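Local coordinates for MdcA (Pseudomonas aeruginosa, PDB 5VIT), which probably serves as the acyl-carrier-protein transferase subunit of malonate decarboxylase, exchanging acetyl for malonyl groups on the carrier protein, at residues G154-R159 with R192-P197; N162-P167 with R202-A207. All coordinates share one frame; numbering follows the deposited sequence.

Contact 1: G154-R159 with R192-P197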
loop_
_atom_site.group_PDB
_atom_site.type_symbol
_atom_site.label_atom_id
_atom_site.label_comp_id
_atom_site.label_asym_id
_atom_site.label_seq_id
_atom_site.Cartn_x
_atom_site.Cartn_y
_atom_site.Cartn_z
ATOM N N GLY A 154 -44.468 -17.822 -9.296
ATOM C CA GLY A 154 -44.596 -18.050 -7.865
ATOM C C GLY A 154 -44.532 -19.535 -7.540
ATOM O O GLY A 154 -44.577 -20.373 -8.446
ATOM N N PHE A 155 -44.413 -19.871 -6.257
ATOM C CA PHE A 155 -44.499 -21.270 -5.839
ATOM C C PHE A 155 -45.952 -21.776 -5.796
ATOM O O PHE A 155 -46.276 -22.807 -6.379
ATOM C CB PHE A 155 -43.850 -21.468 -4.473
ATOM C CG PHE A 155 -42.355 -21.592 -4.520
ATOM C CD1 PHE A 155 -41.542 -20.556 -4.063
ATOM C CD2 PHE A 155 -41.755 -22.753 -5.006
ATOM C CE1 PHE A 155 -40.151 -20.660 -4.091
ATOM C CE2 PHE A 155 -40.362 -22.868 -5.042
ATOM C CZ PHE A 155 -39.564 -21.813 -4.580
ATOM N N VAL A 156 -46.827 -21.046 -5.107
ATOM C CA VAL A 156 -48.187 -21.509 -4.868
ATOM C C VAL A 156 -49.211 -20.404 -5.097
ATOM O O VAL A 156 -48.991 -19.265 -4.687
ATOM C CB VAL A 156 -48.359 -22.036 -3.417
ATOM C CG1 VAL A 156 -49.730 -22.675 -3.231
ATOM C CG2 VAL A 156 -47.259 -23.038 -3.058
ATOM N N ALA A 157 -50.330 -20.744 -5.736
ATOM C CA ALA A 157 -51.496 -19.856 -5.801
ATOM C C ALA A 157 -52.763 -20.550 -5.298
ATOM O O ALA A 157 -52.874 -21.775 -5.357
ATOM C CB ALA A 157 -51.706 -19.359 -7.212
ATOM N N ASP A 158 -53.714 -19.778 -4.782
ATOM C CA ASP A 158 -55.057 -20.317 -4.583
ATOM C C ASP A 158 -55.911 -19.977 -5.820
ATOM O O ASP A 158 -55.451 -19.272 -6.733
ATOM C CB ASP A 158 -55.692 -19.796 -3.280
ATOM C CG ASP A 158 -55.902 -18.283 -3.274
ATOM O OD1 ASP A 158 -55.902 -17.660 -4.362
ATOM O OD2 ASP A 158 -56.080 -17.720 -2.167
ATOM N N ARG A 159 -57.146 -20.468 -5.850
ATOM C CA ARG A 159 -57.989 -20.339 -7.040
ATOM C C ARG A 159 -58.330 -18.878 -7.346
ATOM O O ARG A 159 -58.660 -18.552 -8.483
ATOM C CB ARG A 159 -59.285 -21.156 -6.884
ATOM C CG ARG A 159 -59.111 -22.587 -6.380
ATOM C CD ARG A 159 -58.544 -23.507 -7.451
ATOM N NE ARG A 159 -59.374 -23.552 -8.654
ATOM C CZ ARG A 159 -59.041 -24.204 -9.770
ATOM N NH1 ARG A 159 -57.891 -24.871 -9.841
ATOM N NH2 ARG A 159 -59.855 -24.183 -10.821
ATOM N N ARG A 192 -47.917 -25.045 -8.095
ATOM C CA ARG A 192 -49.165 -25.739 -7.793
ATOM C C ARG A 192 -50.244 -24.785 -7.280
ATOM O O ARG A 192 -49.966 -23.805 -6.571
ATOM C CB ARG A 192 -48.944 -26.862 -6.769
ATOM C CG ARG A 192 -48.541 -26.373 -5.409
ATOM C CD ARG A 192 -48.038 -27.486 -4.504
ATOM N NE ARG A 192 -47.372 -26.921 -3.327
ATOM C CZ ARG A 192 -47.974 -26.691 -2.164
ATOM N NH1 ARG A 192 -49.262 -26.998 -2.008
ATOM N NH2 ARG A 192 -47.286 -26.163 -1.150
ATOM N N ILE A 193 -51.480 -25.097 -7.655
ATOM C CA ILE A 193 -52.642 -24.339 -7.241
ATOM C C ILE A 193 -53.359 -25.143 -6.164
ATOM O O ILE A 193 -53.691 -26.308 -6.380
ATOM C CB ILE A 193 -53.573 -24.044 -8.442
ATOM C CG1 ILE A 193 -52.786 -23.346 -9.555
ATOM C CG2 ILE A 193 -54.760 -23.199 -8.010
ATOM C CD1 ILE A 193 -53.486 -23.284 -10.904
ATOM N N VAL A 194 -53.548 -24.538 -4.991
ATOM C CA VAL A 194 -54.215 -25.205 -3.872
ATOM C C VAL A 194 -55.708 -24.897 -3.894
ATOM O O VAL A 194 -56.113 -23.780 -4.229
ATOM C CB VAL A 194 -53.626 -24.784 -2.496
ATOM C CG1 VAL A 194 -52.220 -25.314 -2.345
ATOM C CG2 VAL A 194 -53.658 -23.254 -2.310
ATOM N N ASP A 195 -56.528 -25.888 -3.551
ATOM C CA ASP A 195 -57.976 -25.689 -3.551
ATOM C C ASP A 195 -58.410 -24.979 -2.279
ATOM O O ASP A 195 -59.276 -24.104 -2.300
ATOM C CB ASP A 195 -58.704 -27.022 -3.710
ATOM C CG ASP A 195 -58.606 -27.569 -5.125
ATOM O OD1 ASP A 195 -58.787 -26.785 -6.084
ATOM O OD2 ASP A 195 -58.343 -28.781 -5.279
ATOM N N ASP A 196 -57.782 -25.344 -1.171
ATOM C CA ASP A 196 -58.025 -24.659 0.086
ATOM C C ASP A 196 -57.146 -23.415 0.167
ATOM O O ASP A 196 -55.920 -23.526 0.198
ATOM C CB ASP A 196 -57.738 -25.593 1.258
ATOM C CG ASP A 196 -58.231 -25.044 2.579
ATOM O OD1 ASP A 196 -58.579 -23.841 2.650
ATOM O OD2 ASP A 196 -58.257 -25.830 3.552
ATOM N N PRO A 197 -57.763 -22.225 0.209
ATOM C CA PRO A 197 -56.954 -21.000 0.284
ATOM C C PRO A 197 -56.131 -20.916 1.573
ATOM O O PRO A 197 -55.212 -20.104 1.660
ATOM C CB PRO A 197 -57.999 -19.881 0.218
ATOM C CG PRO A 197 -59.266 -20.515 0.694
ATOM C CD PRO A 197 -59.209 -21.935 0.211
#

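Contact 2: N162-P167 with R202-A207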
loop_
_atom_site.group_PDB
_atom_site.type_symbol
_atom_site.label_atom_id
_atom_site.label_comp_id
_atom_site.label_asym_id
_atom_site.label_seq_id
_atom_site.Cartn_x
_atom_site.Cartn_y
_atom_site.Cartn_z
ATOM N N ASN A 162 -54.276 -15.228 -5.085
ATOM C CA ASN A 162 -53.230 -14.938 -4.112
ATOM C C ASN A 162 -52.061 -15.842 -4.422
ATOM O O ASN A 162 -52.256 -17.023 -4.735
ATOM C CB ASN A 162 -53.689 -15.143 -2.672
ATOM C CG ASN A 162 -54.862 -14.272 -2.307
ATOM O OD1 ASN A 162 -54.718 -13.062 -2.139
ATOM N ND2 ASN A 162 -56.040 -14.884 -2.172
ATOM N N VAL A 163 -50.856 -15.275 -4.362
ATOM C CA VAL A 163 -49.645 -15.981 -4.755
ATOM C C VAL A 163 -48.622 -15.945 -3.638
ATOM O O VAL A 163 -48.373 -14.889 -3.036
ATOM C CB VAL A 163 -49.011 -15.380 -6.036
ATOM C CG1 VAL A 163 -47.660 -16.044 -6.335
ATOM C CG2 VAL A 163 -49.950 -15.520 -7.213
ATOM N N TYR A 164 -48.047 -17.113 -3.359
ATOM C CA TYR A 164 -46.905 -17.230 -2.470
ATOM C C TYR A 164 -45.623 -17.334 -3.301
ATOM O O TYR A 164 -45.510 -18.191 -4.180
ATOM C CB TYR A 164 -47.064 -18.440 -1.549
ATOM C CG TYR A 164 -45.804 -18.843 -0.813
ATOM C CD1 TYR A 164 -45.325 -18.097 0.259
ATOM C CD2 TYR A 164 -45.100 -19.983 -1.185
ATOM C CE1 TYR A 164 -44.173 -18.479 0.944
ATOM C CE2 TYR A 164 -43.952 -20.369 -0.508
ATOM C CZ TYR A 164 -43.492 -19.618 0.550
ATOM O OH TYR A 164 -42.347 -20.009 1.205
ATOM N N THR A 165 -44.671 -16.447 -3.034
ATOM C CA THR A 165 -43.408 -16.457 -3.753
ATOM C C THR A 165 -42.239 -16.813 -2.860
ATOM O O THR A 165 -41.166 -17.127 -3.362
ATOM C CB THR A 165 -43.095 -15.098 -4.410
ATOM O OG1 THR A 165 -43.247 -14.051 -3.443
ATOM C CG2 THR A 165 -43.995 -14.843 -5.606
ATOM N N GLY A 166 -42.432 -16.727 -1.545
ATOM C CA GLY A 166 -41.429 -17.160 -0.580
ATOM C C GLY A 166 -40.020 -16.600 -0.740
ATOM O O GLY A 166 -39.849 -15.393 -0.954
ATOM N N PRO A 167 -38.999 -17.477 -0.615
ATOM C CA PRO A 167 -37.582 -17.097 -0.735
ATOM C C PRO A 167 -37.243 -16.522 -2.095
ATOM O O PRO A 167 -36.245 -15.810 -2.208
ATOM C CB PRO A 167 -36.847 -18.420 -0.509
ATOM C CG PRO A 167 -37.757 -19.172 0.412
ATOM C CD PRO A 167 -39.142 -18.860 -0.121
ATOM N N ARG A 202 -48.224 -18.238 2.661
ATOM C CA ARG A 202 -48.225 -16.803 2.933
ATOM C C ARG A 202 -48.725 -16.102 1.675
ATOM O O ARG A 202 -48.630 -16.658 0.575
ATOM C CB ARG A 202 -46.815 -16.331 3.329
ATOM C CG ARG A 202 -46.576 -14.833 3.377
ATOM C CD ARG A 202 -45.189 -14.469 2.811
ATOM N NE ARG A 202 -44.129 -15.196 3.487
ATOM C CZ ARG A 202 -42.862 -15.292 3.073
ATOM N NH1 ARG A 202 -42.438 -14.690 1.968
ATOM N NH2 ARG A 202 -42.008 -16.008 3.790
ATOM N N VAL A 203 -49.288 -14.908 1.815
ATOM C CA VAL A 203 -49.565 -14.118 0.626
ATOM C C VAL A 203 -48.413 -13.130 0.389
ATOM O O VAL A 203 -48.052 -12.355 1.280
ATOM C CB VAL A 203 -50.908 -13.368 0.733
ATOM C CG1 VAL A 203 -51.148 -12.549 -0.536
ATOM C CG2 VAL A 203 -52.056 -14.359 0.956
ATOM N N ASP A 204 -47.815 -13.181 -0.798
ATOM C CA ASP A 204 -46.768 -12.217 -1.164
ATOM C C ASP A 204 -47.330 -11.209 -2.164
ATOM O O ASP A 204 -47.034 -10.013 -2.082
ATOM C CB ASP A 204 -45.534 -12.913 -1.757
ATOM C CG ASP A 204 -44.733 -13.700 -0.714
ATOM O OD1 ASP A 204 -44.619 -14.935 -0.862
ATOM O OD2 ASP A 204 -44.208 -13.094 0.245
ATOM N N ILE A 205 -48.119 -11.713 -3.113
ATOM C CA ILE A 205 -48.833 -10.881 -4.081
ATOM C C ILE A 205 -50.331 -11.155 -3.925
ATOM O O ILE A 205 -50.786 -12.273 -4.182
ATOM C CB ILE A 205 -48.387 -11.154 -5.546
ATOM C CG1 ILE A 205 -46.976 -10.611 -5.799
ATOM C CG2 ILE A 205 -49.313 -10.470 -6.540
ATOM C CD1 ILE A 205 -45.902 -11.535 -5.378
ATOM N N PRO A 206 -51.099 -10.145 -3.469
ATOM C CA PRO A 206 -52.537 -10.323 -3.222
ATOM C C PRO A 206 -53.321 -10.588 -4.513
ATOM O O PRO A 206 -52.881 -10.186 -5.585
ATOM C CB PRO A 206 -52.949 -8.996 -2.578
ATOM C CG PRO A 206 -51.665 -8.407 -2.063
ATOM C CD PRO A 206 -50.648 -8.799 -3.079
ATOM N N ALA A 207 -54.452 -11.281 -4.397
ATOM C CA ALA A 207 -55.262 -11.676 -5.555
ATOM C C ALA A 207 -55.661 -10.487 -6.428
ATOM O O ALA A 207 -55.740 -10.617 -7.650
ATOM C CB ALA A 207 -56.511 -12.431 -5.083
#

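Contact 1: G154-R159 with R192-P197
Val156 pairs with Arg192 and Ala157 with Ile193 in parallel register, the axes of the short segments 156-158 and 192-194 approaching to 4.7 Å with 36° between their directions. Three backbone hydrogen bonds carry the pairing. The shortest runs from Val194 N to Ala157 O at 2.9 Å; those from Arg192 N to Phe155 O and from Ala157 N to Arg192 O are longer. CA-H...O contacts from Val156 to Arg192 O and from Ile193 to Ala157 O accompany this ladder.

On the face bearing Val156, Arg192 and Val194, the two valines cross at about a right angle and touch through their CG1 methyls at 3.7 Å. The other methyl of Val156, CG2, sits over one face of the Arg192 guanidinium, displaced toward its rim; an extended chain from CG to NE carries that flat group out to the methyl. Farther along, Asp158 OD2 reaches Pro197 CB at 3.7 Å, but its polar partner is Asn162 ND2.

Arg159 folds back toward Ile193 because its chain bends at chi2 (-74°) and chi3 (-58°), bringing CD against Ile193 CG2 at 3.8 Å. Its NE stands 4.2 Å from Asp195 OD1, an oxygen far from the guanidinium plane, so this is charge proximity without a directed N-H; the salt bridge of Arg159 is made with Asp30. A classic beta bulge sets two residues, Phe155 and Val156, opposite the single Tyr164, at the corner where the chain leaves strand 149-154 of the large parallel sheet and enters a small mixed three-stranded sheet, with 156-158 central and 192-194 at one edge.

Contact 2: N162-P167 with R202-A207
The CB of Asp204 points toward 162-167, and CG, anti to the carbonyl carbon (chi1 -71°), carries the carboxylate to the Thr165 and Gly166 amides, while chi1 of 166° in Tyr164 sets the ring alongside this carboxylate. The backbone forms a classic beta bulge, with Asp204 and Ile205 together opposite the single Val163. Val163 O accepts from Asp204 N at 2.9 Å and from Ile205 N at 3.2 Å, and Val163 N returns a bond to Ile205 O at 3.0 Å, completing a single antiparallel hydrogen-bonded pair.

Two backbone amides converge on Asp204 OD1. Thr165 N arrives on its anti side at 2.6 Å, and Gly166 N comes from above the carboxylate plane at 2.9 Å. Asp204 OD2 takes the Arg202 NH1 salt bridge through its syn lone pair, with the oxygen in the guanidinium plane, and has a second partner in Arg338. These directed bonds restrict rotation of the carboxylate and would probably stabilise its negative charge. Tyr164 CE1 lies over the centre of one guanidinium face of Arg202, yet the ring stands 76° from that plane, so the two groups do not stack; Tyr164 OH bonds to Ser336. At the other end, Asn162 ND2 is hydrogen-bonded to Asp158 OD2, and Ala207 N donates to Asn162 OD1 at 2.9 Å from well above the amide carbonyl plane.

How the contacts relate
From strand 149-154 the chain turns into 154-159, then doubles back through 162-167, so strands 156-158 and 163-164 lie antiparallel as neighbours. It then passes helix 172-180 and strand 185-190 before 192-197 closes contact 1, a loop with 32 residues between its segments. The following loop, 202-207, closes contact 2, with 34 between. The segments alternate, so the closures cross without nesting. Their centres are 9 Å apart, joined by probable hydrogen bonds from Tyr164 N to Val156 O and from Phe155 N to Tyr164 O. Contact 1 adds strand 192-194 beside central strand 156-158; contact 2 joins edge strand 163-164 to 202-207, holding the excursion between strands 185-190 and 212-215 at two places.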